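Local coordinates for protein galectin 2 (Gallus gallus, PDB 2YMZ) that probably binds carbohydrates, as a prototype galectin whose two chains each fold as a galactoside-binding lectin domain, at residues A27-A31 and L119-K123; S38-A42 and Y110-Y115; W11-M17 and I83-G89; D70-F75 and L96-V102. All coordinates share one frame; numbering follows the deposited sequence.

Contact 1: A27-A31 and L119-K123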
loop_
_atom_site.group_PDB
_atom_site.type_symbol
_atom_site.label_atom_id
_atom_site.label_comp_id
_atom_site.label_asym_id
_atom_site.label_seq_id
_atom_site.Cartn_x
_atom_site.Cartn_y
_atom_site.Cartn_z
ATOM N N ALA A 27 -17.176 -0.413 11.689
ATOM C CA ALA A 27 -15.914 -0.717 12.348
ATOM C C ALA A 27 -16.062 -0.844 13.814
ATOM O O ALA A 27 -16.695 0.021 14.417
ATOM C CB ALA A 27 -14.853 0.385 12.082
ATOM N N GLU A 28 -15.351 -1.813 14.438
ATOM C CA GLU A 28 -15.157 -1.703 15.863
ATOM C C GLU A 28 -13.734 -1.286 16.153
ATOM O O GLU A 28 -13.498 -0.852 17.210
ATOM C CB GLU A 28 -15.400 -3.008 16.656
ATOM C CG GLU A 28 -16.922 -3.261 16.814
ATOM C CD GLU A 28 -17.287 -4.371 17.807
ATOM O OE1 GLU A 28 -16.425 -4.894 18.598
ATOM O OE2 GLU A 28 -18.500 -4.722 17.800
ATOM N N SER A 29 -12.789 -1.527 15.216
ATOM C CA SER A 29 -11.426 -1.052 15.481
ATOM C C SER A 29 -10.624 -1.160 14.174
ATOM O O SER A 29 -11.110 -1.726 13.213
ATOM C CB SER A 29 -10.749 -1.943 16.546
ATOM O OG SER A 29 -10.415 -3.172 15.996
ATOM N N PHE A 30 -9.419 -0.567 14.132
ATOM C CA PHE A 30 -8.554 -0.846 12.989
ATOM C C PHE A 30 -7.131 -0.731 13.578
ATOM O O PHE A 30 -6.947 -0.240 14.689
ATOM C CB PHE A 30 -8.807 0.121 11.805
ATOM C CG PHE A 30 -8.496 1.577 12.109
ATOM C CD1 PHE A 30 -7.211 2.128 11.831
ATOM C CD2 PHE A 30 -9.528 2.417 12.551
ATOM C CE1 PHE A 30 -7.001 3.491 12.001
ATOM C CE2 PHE A 30 -9.288 3.741 12.784
ATOM C CZ PHE A 30 -8.015 4.294 12.521
ATOM N N ALA A 31 -6.113 -1.216 12.836
ATOM C CA ALA A 31 -4.778 -1.099 13.398
ATOM C C ALA A 31 -3.785 -0.816 12.241
ATOM O O ALA A 31 -3.954 -1.295 11.130
ATOM C CB ALA A 31 -4.357 -2.381 14.093
ATOM N N LEU A 119 -4.965 -3.399 9.334
ATOM C CA LEU A 119 -5.953 -4.484 9.524
ATOM C C LEU A 119 -7.245 -3.845 10.069
ATOM O O LEU A 119 -7.189 -2.736 10.680
ATOM C CB LEU A 119 -5.485 -5.454 10.622
ATOM C CG LEU A 119 -4.094 -6.142 10.505
ATOM C CD1 LEU A 119 -3.867 -7.225 11.558
ATOM C CD2 LEU A 119 -3.996 -6.747 9.130
ATOM N N GLY A 120 -8.366 -4.517 9.859
ATOM C CA GLY A 120 -9.578 -4.099 10.595
ATOM C C GLY A 120 -10.401 -3.199 9.697
ATOM O O GLY A 120 -10.340 -3.309 8.507
ATOM N N GLY A 121 -11.195 -2.285 10.269
ATOM C CA GLY A 121 -12.226 -1.611 9.446
ATOM C C GLY A 121 -11.683 -0.303 8.912
ATOM O O GLY A 121 -12.160 0.762 9.284
ATOM N N PHE A 122 -10.622 -0.372 8.096
ATOM C CA PHE A 122 -9.984 0.796 7.561
ATOM C C PHE A 122 -9.546 0.442 6.129
ATOM O O PHE A 122 -8.798 -0.523 5.950
ATOM C CB PHE A 122 -8.790 1.214 8.434
ATOM C CG PHE A 122 -8.166 2.500 8.044
ATOM C CD1 PHE A 122 -7.191 2.554 7.055
ATOM C CD2 PHE A 122 -8.562 3.712 8.653
ATOM C CE1 PHE A 122 -6.616 3.745 6.689
ATOM C CE2 PHE A 122 -7.959 4.918 8.300
ATOM C CZ PHE A 122 -6.998 4.960 7.314
ATOM N N LYS A 123 -10.088 1.138 5.132
ATOM C CA LYS A 123 -9.749 0.886 3.719
ATOM C C LYS A 123 -8.819 2.032 3.296
ATOM O O LYS A 123 -9.249 3.183 3.268
ATOM C CB LYS A 123 -10.954 0.926 2.738
ATOM C CG LYS A 123 -12.161 0.049 3.047
ATOM C CD LYS A 123 -12.025 -1.435 2.717
ATOM C CE LYS A 123 -12.864 -2.308 3.677
ATOM N NZ LYS A 123 -14.261 -2.477 3.209
#

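Contact 2: S38-A42 and Y110-Y115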
loop_
_atom_site.group_PDB
_atom_site.type_symbol
_atom_site.label_atom_id
_atom_site.label_comp_id
_atom_site.label_asym_id
_atom_site.label_seq_id
_atom_site.Cartn_x
_atom_site.Cartn_y
_atom_site.Cartn_z
ATOM N N SER A 38 5.394 -9.553 10.376
ATOM C CA SER A 38 4.121 -9.562 11.097
ATOM C C SER A 38 4.248 -9.850 12.585
ATOM O O SER A 38 3.470 -9.334 13.375
ATOM C CB SER A 38 3.085 -10.467 10.439
ATOM O OG SER A 38 3.623 -11.764 10.295
ATOM N N SER A 39 5.288 -10.600 12.979
ATOM C CA SER A 39 5.439 -11.048 14.366
ATOM C C SER A 39 6.355 -10.157 15.219
ATOM O O SER A 39 6.568 -10.380 16.395
ATOM C CB SER A 39 6.002 -12.471 14.296
ATOM O OG SER A 39 7.225 -12.423 13.610
ATOM N N ASP A 40 6.915 -9.121 14.623
ATOM C CA ASP A 40 7.818 -8.222 15.291
ATOM C C ASP A 40 7.443 -6.774 14.922
ATOM O O ASP A 40 7.759 -6.295 13.832
ATOM C CB ASP A 40 9.273 -8.507 14.899
ATOM C CG ASP A 40 9.800 -9.750 15.584
ATOM O OD1 ASP A 40 10.033 -9.661 16.806
ATOM O OD2 ASP A 40 9.844 -10.818 14.935
ATOM N N LEU A 41 6.755 -6.069 15.816
ATOM C CA LEU A 41 6.250 -4.721 15.531
ATOM C C LEU A 41 6.767 -3.684 16.497
ATOM O O LEU A 41 6.740 -3.892 17.722
ATOM C CB LEU A 41 4.682 -4.719 15.659
ATOM C CG LEU A 41 3.953 -5.712 14.711
ATOM C CD1 LEU A 41 2.428 -5.709 14.978
ATOM C CD2 LEU A 41 4.213 -5.315 13.234
ATOM N N ALA A 42 7.318 -2.598 15.956
ATOM C CA ALA A 42 7.667 -1.430 16.735
ATOM C C ALA A 42 6.444 -0.661 17.214
ATOM O O ALA A 42 6.452 -0.123 18.313
ATOM C CB ALA A 42 8.606 -0.535 15.941
ATOM N N TYR A 110 14.561 -0.149 17.100
ATOM C CA TYR A 110 14.595 -0.265 15.629
ATOM C C TYR A 110 15.323 0.905 15.000
ATOM O O TYR A 110 15.061 2.077 15.335
ATOM C CB TYR A 110 13.160 -0.186 15.046
ATOM C CG TYR A 110 12.360 -1.455 15.180
ATOM C CD1 TYR A 110 11.923 -1.898 16.415
ATOM C CD2 TYR A 110 12.070 -2.214 14.048
ATOM C CE1 TYR A 110 11.209 -3.083 16.552
ATOM C CE2 TYR A 110 11.349 -3.402 14.152
ATOM C CZ TYR A 110 10.910 -3.815 15.425
ATOM O OH TYR A 110 10.173 -4.978 15.536
ATOM N N ASP A 111 16.159 0.633 14.001
ATOM C CA ASP A 111 16.669 1.774 13.264
ATOM C C ASP A 111 16.039 1.883 11.886
ATOM O O ASP A 111 16.143 2.918 11.222
ATOM C CB ASP A 111 18.228 1.757 13.192
ATOM C CG ASP A 111 18.802 0.547 12.425
ATOM O OD1 ASP A 111 18.122 -0.485 12.192
ATOM O OD2 ASP A 111 20.003 0.626 12.076
ATOM N N LYS A 112 15.367 0.806 11.471
ATOM C CA LYS A 112 14.739 0.773 10.173
ATOM C C LYS A 112 13.438 -0.025 10.348
ATOM O O LYS A 112 13.435 -1.076 10.972
ATOM C CB LYS A 112 15.689 0.070 9.183
ATOM C CG LYS A 112 15.133 -0.230 7.804
ATOM C CD LYS A 112 16.052 -1.285 7.169
ATOM C CE LYS A 112 15.405 -1.882 5.939
ATOM N NZ LYS A 112 16.392 -2.446 4.968
ATOM N N ILE A 113 12.381 0.454 9.728
ATOM C CA ILE A 113 11.112 -0.259 9.700
ATOM C C ILE A 113 10.979 -0.790 8.266
ATOM O O ILE A 113 11.061 -0.031 7.293
ATOM C CB ILE A 113 9.928 0.699 10.051
ATOM C CG1 ILE A 113 10.049 1.251 11.508
ATOM C CG2 ILE A 113 8.563 0.072 9.702
ATOM C CD1 ILE A 113 9.929 0.186 12.548
ATOM N N SER A 114 10.813 -2.081 8.130
ATOM C CA SER A 114 10.668 -2.618 6.795
ATOM C C SER A 114 9.285 -3.144 6.462
ATOM O O SER A 114 8.989 -3.441 5.303
ATOM C CB SER A 114 11.735 -3.683 6.544
ATOM O OG SER A 114 11.473 -4.777 7.369
ATOM N N TYR A 115 8.410 -3.273 7.470
ATOM C CA TYR A 115 7.189 -3.917 7.202
ATOM C C TYR A 115 6.004 -3.049 7.757
ATOM O O TYR A 115 6.115 -2.480 8.847
ATOM C CB TYR A 115 7.196 -5.227 8.001
ATOM C CG TYR A 115 5.904 -5.965 8.000
ATOM C CD1 TYR A 115 5.533 -6.757 6.931
ATOM C CD2 TYR A 115 5.051 -5.872 9.117
ATOM C CE1 TYR A 115 4.323 -7.389 6.914
ATOM C CE2 TYR A 115 3.813 -6.513 9.129
ATOM C CZ TYR A 115 3.464 -7.270 8.051
ATOM O OH TYR A 115 2.282 -8.002 8.093
#

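Contact 3: W11-M17 and I83-G89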
loop_
_atom_site.group_PDB
_atom_site.type_symbol
_atom_site.label_atom_id
_atom_site.label_comp_id
_atom_site.label_asym_id
_atom_site.label_seq_id
_atom_site.Cartn_x
_atom_site.Cartn_y
_atom_site.Cartn_z
ATOM N N TRP A 11 12.150 2.295 5.899
ATOM C CA TRP A 11 11.757 3.514 6.556
ATOM C C TRP A 11 12.646 3.764 7.764
ATOM O O TRP A 11 12.754 2.900 8.653
ATOM C CB TRP A 11 10.302 3.419 7.065
ATOM C CG TRP A 11 9.622 4.750 7.350
ATOM C CD1 TRP A 11 9.605 5.850 6.564
ATOM C CD2 TRP A 11 8.765 5.037 8.452
ATOM N NE1 TRP A 11 8.860 6.824 7.117
ATOM C CE2 TRP A 11 8.306 6.347 8.281
ATOM C CE3 TRP A 11 8.356 4.306 9.591
ATOM C CZ2 TRP A 11 7.461 6.971 9.190
ATOM C CZ3 TRP A 11 7.500 4.937 10.514
ATOM C CH2 TRP A 11 7.055 6.246 10.296
ATOM N N LYS A 12 13.256 4.948 7.798
ATOM C CA LYS A 12 14.268 5.252 8.815
ATOM C C LYS A 12 13.945 6.472 9.612
ATOM O O LYS A 12 13.064 7.312 9.308
ATOM C CB LYS A 12 15.658 5.471 8.127
ATOM C CG LYS A 12 16.348 4.170 7.672
ATOM C CD LYS A 12 17.843 4.396 7.368
ATOM C CE LYS A 12 18.674 3.131 7.545
ATOM N NZ LYS A 12 18.564 2.191 6.391
ATOM N N SER A 13 14.771 6.688 10.621
ATOM C CA SER A 13 14.532 7.765 11.466
ATOM C C SER A 13 14.510 9.093 10.710
ATOM O O SER A 13 15.256 9.300 9.735
ATOM C CB SER A 13 15.623 7.699 12.542
ATOM O OG SER A 13 15.159 8.356 13.653
ATOM N N GLY A 14 13.623 9.987 11.097
ATOM C CA GLY A 14 13.334 11.193 10.283
ATOM C C GLY A 14 12.175 10.952 9.266
ATOM O O GLY A 14 11.580 11.930 8.729
ATOM N N GLY A 15 11.845 9.680 9.051
ATOM C CA GLY A 15 10.755 9.268 8.110
ATOM C C GLY A 15 9.379 9.796 8.500
ATOM O O GLY A 15 9.097 9.993 9.669
ATOM N N THR A 16 8.489 10.002 7.509
ATOM C CA THR A 16 7.113 10.489 7.772
ATOM C C THR A 16 6.287 9.548 6.904
ATOM O O THR A 16 6.708 9.196 5.796
ATOM C CB THR A 16 6.892 11.905 7.241
ATOM O OG1 THR A 16 7.718 12.794 7.978
ATOM C CG2 THR A 16 5.468 12.397 7.522
ATOM N N MET A 17 5.140 9.090 7.414
ATOM C CA MET A 17 4.225 8.259 6.628
ATOM C C MET A 17 2.826 8.860 6.790
ATOM O O MET A 17 2.431 9.275 7.909
ATOM C CB MET A 17 4.247 6.861 7.219
ATOM C CG MET A 17 3.394 5.856 6.491
ATOM S SD MET A 17 3.632 4.233 7.344
ATOM C CE MET A 17 5.306 3.770 6.843
ATOM N N ILE A 83 -4.006 10.031 8.933
ATOM C CA ILE A 83 -3.133 9.742 10.111
ATOM C C ILE A 83 -1.651 9.977 9.642
ATOM O O ILE A 83 -1.265 9.455 8.631
ATOM C CB ILE A 83 -3.368 8.291 10.541
ATOM C CG1 ILE A 83 -4.819 8.179 11.096
ATOM C CG2 ILE A 83 -2.444 7.924 11.681
ATOM C CD1 ILE A 83 -5.454 6.803 11.202
ATOM N N ILE A 84 -0.856 10.703 10.414
ATOM C CA ILE A 84 0.545 10.890 9.992
ATOM C C ILE A 84 1.422 10.241 11.068
ATOM O O ILE A 84 1.157 10.495 12.242
ATOM C CB ILE A 84 0.866 12.364 9.957
ATOM C CG1 ILE A 84 0.030 12.956 8.818
ATOM C CG2 ILE A 84 2.384 12.548 9.666
ATOM C CD1 ILE A 84 -0.020 14.457 8.678
ATOM N N VAL A 85 2.343 9.381 10.677
ATOM C CA VAL A 85 3.260 8.730 11.631
ATOM C C VAL A 85 4.647 9.285 11.331
ATOM O O VAL A 85 5.035 9.366 10.152
ATOM C CB VAL A 85 3.327 7.237 11.416
ATOM C CG1 VAL A 85 4.130 6.611 12.592
ATOM C CG2 VAL A 85 1.888 6.613 11.406
ATOM N N GLU A 86 5.397 9.616 12.392
ATOM C CA GLU A 86 6.797 10.023 12.208
ATOM C C GLU A 86 7.708 9.174 13.036
ATOM O O GLU A 86 7.334 8.824 14.196
ATOM C CB GLU A 86 6.902 11.428 12.631
ATOM C CG GLU A 86 6.430 12.262 11.477
ATOM C CD GLU A 86 6.010 13.604 11.905
ATOM O OE1 GLU A 86 6.066 13.845 13.121
ATOM O OE2 GLU A 86 5.617 14.401 10.999
ATOM N N PHE A 87 8.833 8.788 12.418
ATOM C CA PHE A 87 9.804 7.910 13.025
ATOM C C PHE A 87 10.850 8.871 13.618
ATOM O O PHE A 87 11.647 9.489 12.861
ATOM C CB PHE A 87 10.371 6.987 11.936
ATOM C CG PHE A 87 11.300 5.903 12.440
ATOM C CD1 PHE A 87 11.894 5.973 13.708
ATOM C CD2 PHE A 87 11.656 4.877 11.587
ATOM C CE1 PHE A 87 12.763 5.000 14.149
ATOM C CE2 PHE A 87 12.526 3.854 12.032
ATOM C CZ PHE A 87 13.090 3.948 13.299
ATOM N N LEU A 88 10.764 9.116 14.919
ATOM C CA LEU A 88 11.603 10.145 15.501
ATOM C C LEU A 88 12.674 9.545 16.446
ATOM O O LEU A 88 12.664 9.810 17.643
ATOM C CB LEU A 88 10.754 11.232 16.164
ATOM C CG LEU A 88 9.816 11.990 15.231
ATOM C CD1 LEU A 88 9.063 12.999 16.032
ATOM C CD2 LEU A 88 10.548 12.693 14.109
ATOM N N GLY A 89 13.536 8.683 15.908
ATOM C CA GLY A 89 14.629 8.150 16.690
ATOM C C GLY A 89 14.122 7.240 17.772
ATOM O O GLY A 89 13.780 6.100 17.477
#

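Contact 4: D70-F75 and L96-V102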
loop_
_atom_site.group_PDB
_atom_site.type_symbol
_atom_site.label_atom_id
_atom_site.label_comp_id
_atom_site.label_asym_id
_atom_site.label_seq_id
_atom_site.Cartn_x
_atom_site.Cartn_y
_atom_site.Cartn_z
ATOM N N ASP A 70 -4.428 6.008 25.093
ATOM C CA ASP A 70 -4.720 7.451 24.977
ATOM C C ASP A 70 -6.225 7.651 24.774
ATOM O O ASP A 70 -6.818 7.149 23.819
ATOM C CB ASP A 70 -3.838 8.028 23.828
ATOM C CG ASP A 70 -3.959 9.534 23.669
ATOM O OD1 ASP A 70 -4.984 10.149 24.021
ATOM O OD2 ASP A 70 -2.980 10.123 23.196
ATOM N N LYS A 71 -6.841 8.412 25.705
ATOM C CA LYS A 71 -8.288 8.541 25.733
ATOM C C LYS A 71 -8.780 9.702 24.858
ATOM O O LYS A 71 -9.970 9.891 24.698
ATOM C CB LYS A 71 -8.777 8.707 27.173
ATOM C CG LYS A 71 -8.626 7.393 27.911
ATOM C CD LYS A 71 -9.744 6.468 27.448
ATOM C CE LYS A 71 -11.144 7.112 27.489
ATOM N NZ LYS A 71 -12.265 6.193 27.100
ATOM N N HIS A 72 -7.825 10.352 24.175
ATOM C CA HIS A 72 -8.169 11.450 23.243
ATOM C C HIS A 72 -8.601 10.800 21.946
ATOM O O HIS A 72 -7.767 10.461 21.068
ATOM C CB HIS A 72 -6.954 12.391 23.004
ATOM C CG HIS A 72 -7.325 13.651 22.280
ATOM N ND1 HIS A 72 -7.396 14.876 22.915
ATOM C CD2 HIS A 72 -7.726 13.868 21.002
ATOM C CE1 HIS A 72 -7.760 15.805 22.047
ATOM N NE2 HIS A 72 -7.975 15.221 20.880
ATOM N N PHE A 73 -9.900 10.578 21.792
ATOM C CA PHE A 73 -10.408 9.679 20.734
ATOM C C PHE A 73 -11.475 10.423 19.948
ATOM O O PHE A 73 -12.637 10.546 20.372
ATOM C CB PHE A 73 -11.145 8.469 21.341
ATOM C CG PHE A 73 -11.458 7.421 20.353
ATOM C CD1 PHE A 73 -12.649 7.429 19.626
ATOM C CD2 PHE A 73 -10.546 6.394 20.120
ATOM C CE1 PHE A 73 -12.961 6.445 18.693
ATOM C CE2 PHE A 73 -10.870 5.404 19.184
ATOM C CZ PHE A 73 -12.067 5.409 18.466
ATOM N N ASN A 74 -11.078 10.923 18.835
ATOM C CA ASN A 74 -11.971 11.671 17.948
ATOM C C ASN A 74 -11.904 10.985 16.596
ATOM O O ASN A 74 -11.402 11.562 15.598
ATOM C CB ASN A 74 -11.494 13.120 17.755
ATOM C CG ASN A 74 -12.040 14.064 18.821
ATOM O OD1 ASN A 74 -13.129 13.872 19.332
ATOM N ND2 ASN A 74 -11.237 15.036 19.214
ATOM N N PHE A 75 -12.375 9.758 16.576
ATOM C CA PHE A 75 -12.456 9.043 15.322
ATOM C C PHE A 75 -13.881 8.773 15.202
ATOM O O PHE A 75 -14.585 8.549 16.206
ATOM C CB PHE A 75 -11.667 7.722 15.330
ATOM C CG PHE A 75 -10.148 7.866 15.142
ATOM C CD1 PHE A 75 -9.637 8.220 13.897
ATOM C CD2 PHE A 75 -9.273 7.653 16.195
ATOM C CE1 PHE A 75 -8.231 8.320 13.686
ATOM C CE2 PHE A 75 -7.859 7.768 16.012
ATOM C CZ PHE A 75 -7.353 8.073 14.754
ATOM N N LEU A 96 -2.893 13.127 14.807
ATOM C CA LEU A 96 -4.288 12.819 14.469
ATOM C C LEU A 96 -4.925 14.045 13.814
ATOM O O LEU A 96 -4.420 15.176 13.943
ATOM C CB LEU A 96 -5.053 12.419 15.726
ATOM C CG LEU A 96 -4.488 11.371 16.708
ATOM C CD1 LEU A 96 -5.353 11.105 17.941
ATOM C CD2 LEU A 96 -4.201 10.093 15.951
ATOM N N PRO A 97 -6.073 13.848 13.167
ATOM C CA PRO A 97 -6.754 14.972 12.435
ATOM C C PRO A 97 -7.011 16.204 13.298
ATOM O O PRO A 97 -6.787 17.349 12.838
ATOM C CB PRO A 97 -8.068 14.344 12.036
ATOM C CG PRO A 97 -7.710 12.867 11.824
ATOM C CD PRO A 97 -6.731 12.556 12.941
ATOM N N ASP A 98 -7.445 15.992 14.545
ATOM C CA ASP A 98 -7.652 17.144 15.448
ATOM C C ASP A 98 -6.367 17.823 15.922
ATOM O O ASP A 98 -6.447 18.780 16.655
ATOM C CB ASP A 98 -8.526 16.769 16.625
ATOM C CG ASP A 98 -7.903 15.699 17.512
ATOM O OD1 ASP A 98 -6.659 15.426 17.421
ATOM O OD2 ASP A 98 -8.677 15.116 18.293
ATOM N N GLY A 99 -5.198 17.347 15.503
ATOM C CA GLY A 99 -3.926 17.926 15.965
ATOM C C GLY A 99 -3.359 17.301 17.247
ATOM O O GLY A 99 -2.205 17.524 17.567
ATOM N N HIS A 100 -4.132 16.481 17.959
ATOM C CA HIS A 100 -3.551 15.693 19.031
ATOM C C HIS A 100 -2.402 14.785 18.515
ATOM O O HIS A 100 -2.490 14.241 17.427
ATOM C CB HIS A 100 -4.623 14.838 19.703
ATOM C CG HIS A 100 -4.097 14.055 20.860
ATOM N ND1 HIS A 100 -3.735 14.653 22.054
ATOM C CD2 HIS A 100 -3.874 12.720 21.019
ATOM C CE1 HIS A 100 -3.300 13.723 22.893
ATOM N NE2 HIS A 100 -3.377 12.544 22.290
ATOM N N GLU A 101 -1.367 14.601 19.331
ATOM C CA GLU A 101 -0.235 13.721 19.021
ATOM C C GLU A 101 -0.183 12.587 20.014
ATOM O O GLU A 101 -0.291 12.792 21.243
ATOM C CB GLU A 101 1.075 14.532 19.074
ATOM C CG GLU A 101 1.105 15.580 17.966
ATOM C CD GLU A 101 2.340 16.436 18.033
ATOM O OE1 GLU A 101 2.914 16.534 19.130
ATOM O OE2 GLU A 101 2.725 16.990 16.992
ATOM N N VAL A 102 -0.124 11.372 19.489
ATOM C CA VAL A 102 0.130 10.218 20.314
ATOM C C VAL A 102 1.581 9.880 20.185
ATOM O O VAL A 102 2.106 9.695 19.070
ATOM C CB VAL A 102 -0.749 9.035 19.880
ATOM C CG1 VAL A 102 -0.452 7.794 20.753
ATOM C CG2 VAL A 102 -2.202 9.447 19.945
HETATM O O HOH W 1 -8.607 13.387 15.461
#

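Contact 1: A27-A31 and L119-K123
Phe30 and Gly120 face each other as an antiparallel non-hydrogen-bonded pair with CA atoms 4.2 Å apart, and Ala31 with Leu119 forms the hydrogen-bonded pair next to it. Ala31 N donates to Leu119 O over 2.8 Å, while Leu119 N returns a bond to Ala31 O. Beyond the strand end, Gly121 N reaches Ser29 O at 3.0 Å, almost straight at 173°, with the donor in the carbonyl plane. Gly121 is the centre of an inverse gamma turn, which redirects the chain so that Phe122 comes round against the ring of Phe30. The two CB atoms of these phenylalanines are only 3.5 Å apart, and the rings make an offset stack, with centroids 4.7 Å apart and planes at 29°. The overlap is uneven: Phe122 CD2 sits over the centre of the Phe30 ring. Phe30 attains this position with CG between its backbone N and carbonyl carbon (chi1 64°), whereas Phe122 sets CG anti to N. Gly120 has a positive phi, and a CB there would run into the carbonyl O of Leu119. Ile23 and Ile83 also touch Phe30. Because strand 112-120 lies in one sheet and strand 122-129 in the other, the turn with its stacked rings is the link by which the chain passes between the sheets of the galectin beta-sandwich.

Contact 2: S38-A42 and Y110-Y115
Tyr110 meets Ala42 with its ring and Asp40 with its hydroxyl. With CG anti to the carbonyl carbon (chi1 -78°), its CB leads the ring toward segment 38-42. The methyl of Ala42 lies over one face of that ring, displaced toward CD1 and CE1, with Ala42 CB 3.6 Å from Tyr110 CD1. This is a CH-pi contact: Ala42 CB stands 3.8 Å from the ring centroid and 17° off the normal. CZ comes up to Ala42 N, and at the tip OH lies 3.2 Å from Asp40 O and 3.7 Å from Asp40 CB. The Ala42 methyl is also met by Ile113 CD1 at 3.7 Å. At the other end, Tyr115 presents a ring face to the backbone of Ser38, whose N lies over it, offset toward the rim; Leu41 CD2 instead approaches the ring edge, 4.2 Å from Tyr115 CD2. The Tyr115 hydroxyl is hydrogen-bonded to Glu5 OE2 and Asn117 ND2, while Asp40 OD1 accepts from Ser61 N. No backbone pairing joins the two segments: strand 30-34 lies between strands 40-48 and 112-120 in their sheet, and Ser114 and Tyr115 form a classic beta bulge opposite Gly35.

Contact 3: W11-M17 and I83-G89
Trp11 and Phe87 run antiparallel alongside one another, their planes 53° apart and the centroid of the indole six-membered ring 5.6 Å from that of Phe87. One face of the indole is met by the Phe87 methylene: CB makes a CH-pi contact 3.8 Å from the six-membered ring centroid, 13° off its normal. The opposite face carries Met17 CE, so the indole is sandwiched, and Val85 O lies at its edge, 3.5 Å from CZ2. The Val85 side chain stands roughly perpendicular to that of Trp11, touching CH2 with CG1. The Phe87 ring, set by CG anti to the backbone N (chi1 -174°), turns a face to Ser13 N while Trp11 O sits at its edge. On the other side of the sheet Thr16 lies alongside Ile84 and Glu86, the three sharing one direction. Four backbone bonds hold the register: Met17 and Val85 exchange a pair, Phe87 N reaches Gly15 O at 3.0 Å, and Gly14 N reaches Phe87 O at 2.7 Å. A type II turn from Lys12 to Gly15 thus carries the chain from strand 11-12 in one sheet to strand 16-23 in the other, a turn joining the two sheets of the galectin beta-sandwich with aromatic groups packed inside it.

Contact 4: D70-F75 and L96-V102
Two histidine-carboxylate hydrogen bonds tie Asp70 to His100 and His72 to Asp98. His100 NE2 donates to Asp70 OD2 over 2.6 Å at 168°, meeting it on the syn side and within the imidazole plane. The second bond is more bent: His72 NE2 approaches Asp98 OD2 at 2.7 Å from above the carboxylate plane. The same oxygen also accepts Asn74 ND2 through its anti lone pair, at 2.7 Å, so two donors grip it. Each aspartate is steadied by its own chain in an Asx turn, Asp70 OD1 accepting from His72 N and Asp98 OD1 from His100 N. A water accepts from Asp98 N and donates weakly to Asn74 O. The stacking interaction is nearly parallel: the imidazoles of His72 and His100 form an offset stack with ring centroids 4.1 Å apart and planes at 6°, and each CB lies over the other ring's face. Both histidines place CG anti to N, which brings the rings alongside from opposite backbones. Apolar contact comes from Phe75 CZ against Leu96 CD2 at 3.9 Å. The loop after strand 63-70 is thereby joined to the turn leading into strand 101-105, with Leu96 and Phe75 both resting on Ile54 of strand 53-60.

Along the chain, contact 4 is nested inside contact 2, itself inside the loop closed by contact 1, while contact 3 alternates with all the others. Contacts 1 and 3, with centres about 21 Å apart on opposite sides of the chain's centre, both mark places where the chain passes between the two sheets. Contacts 2 and 3 are closer, about 12 Å between centres, and Ile113 N probably donates to Trp11 O. Contacts 2 and 4, with centres about 23 Å apart, do not touch. Ile83 of contact 3 packs against Phe30 of contact 1 and Phe75 of contact 4, consistent with one apolar interior shared by the two sheets.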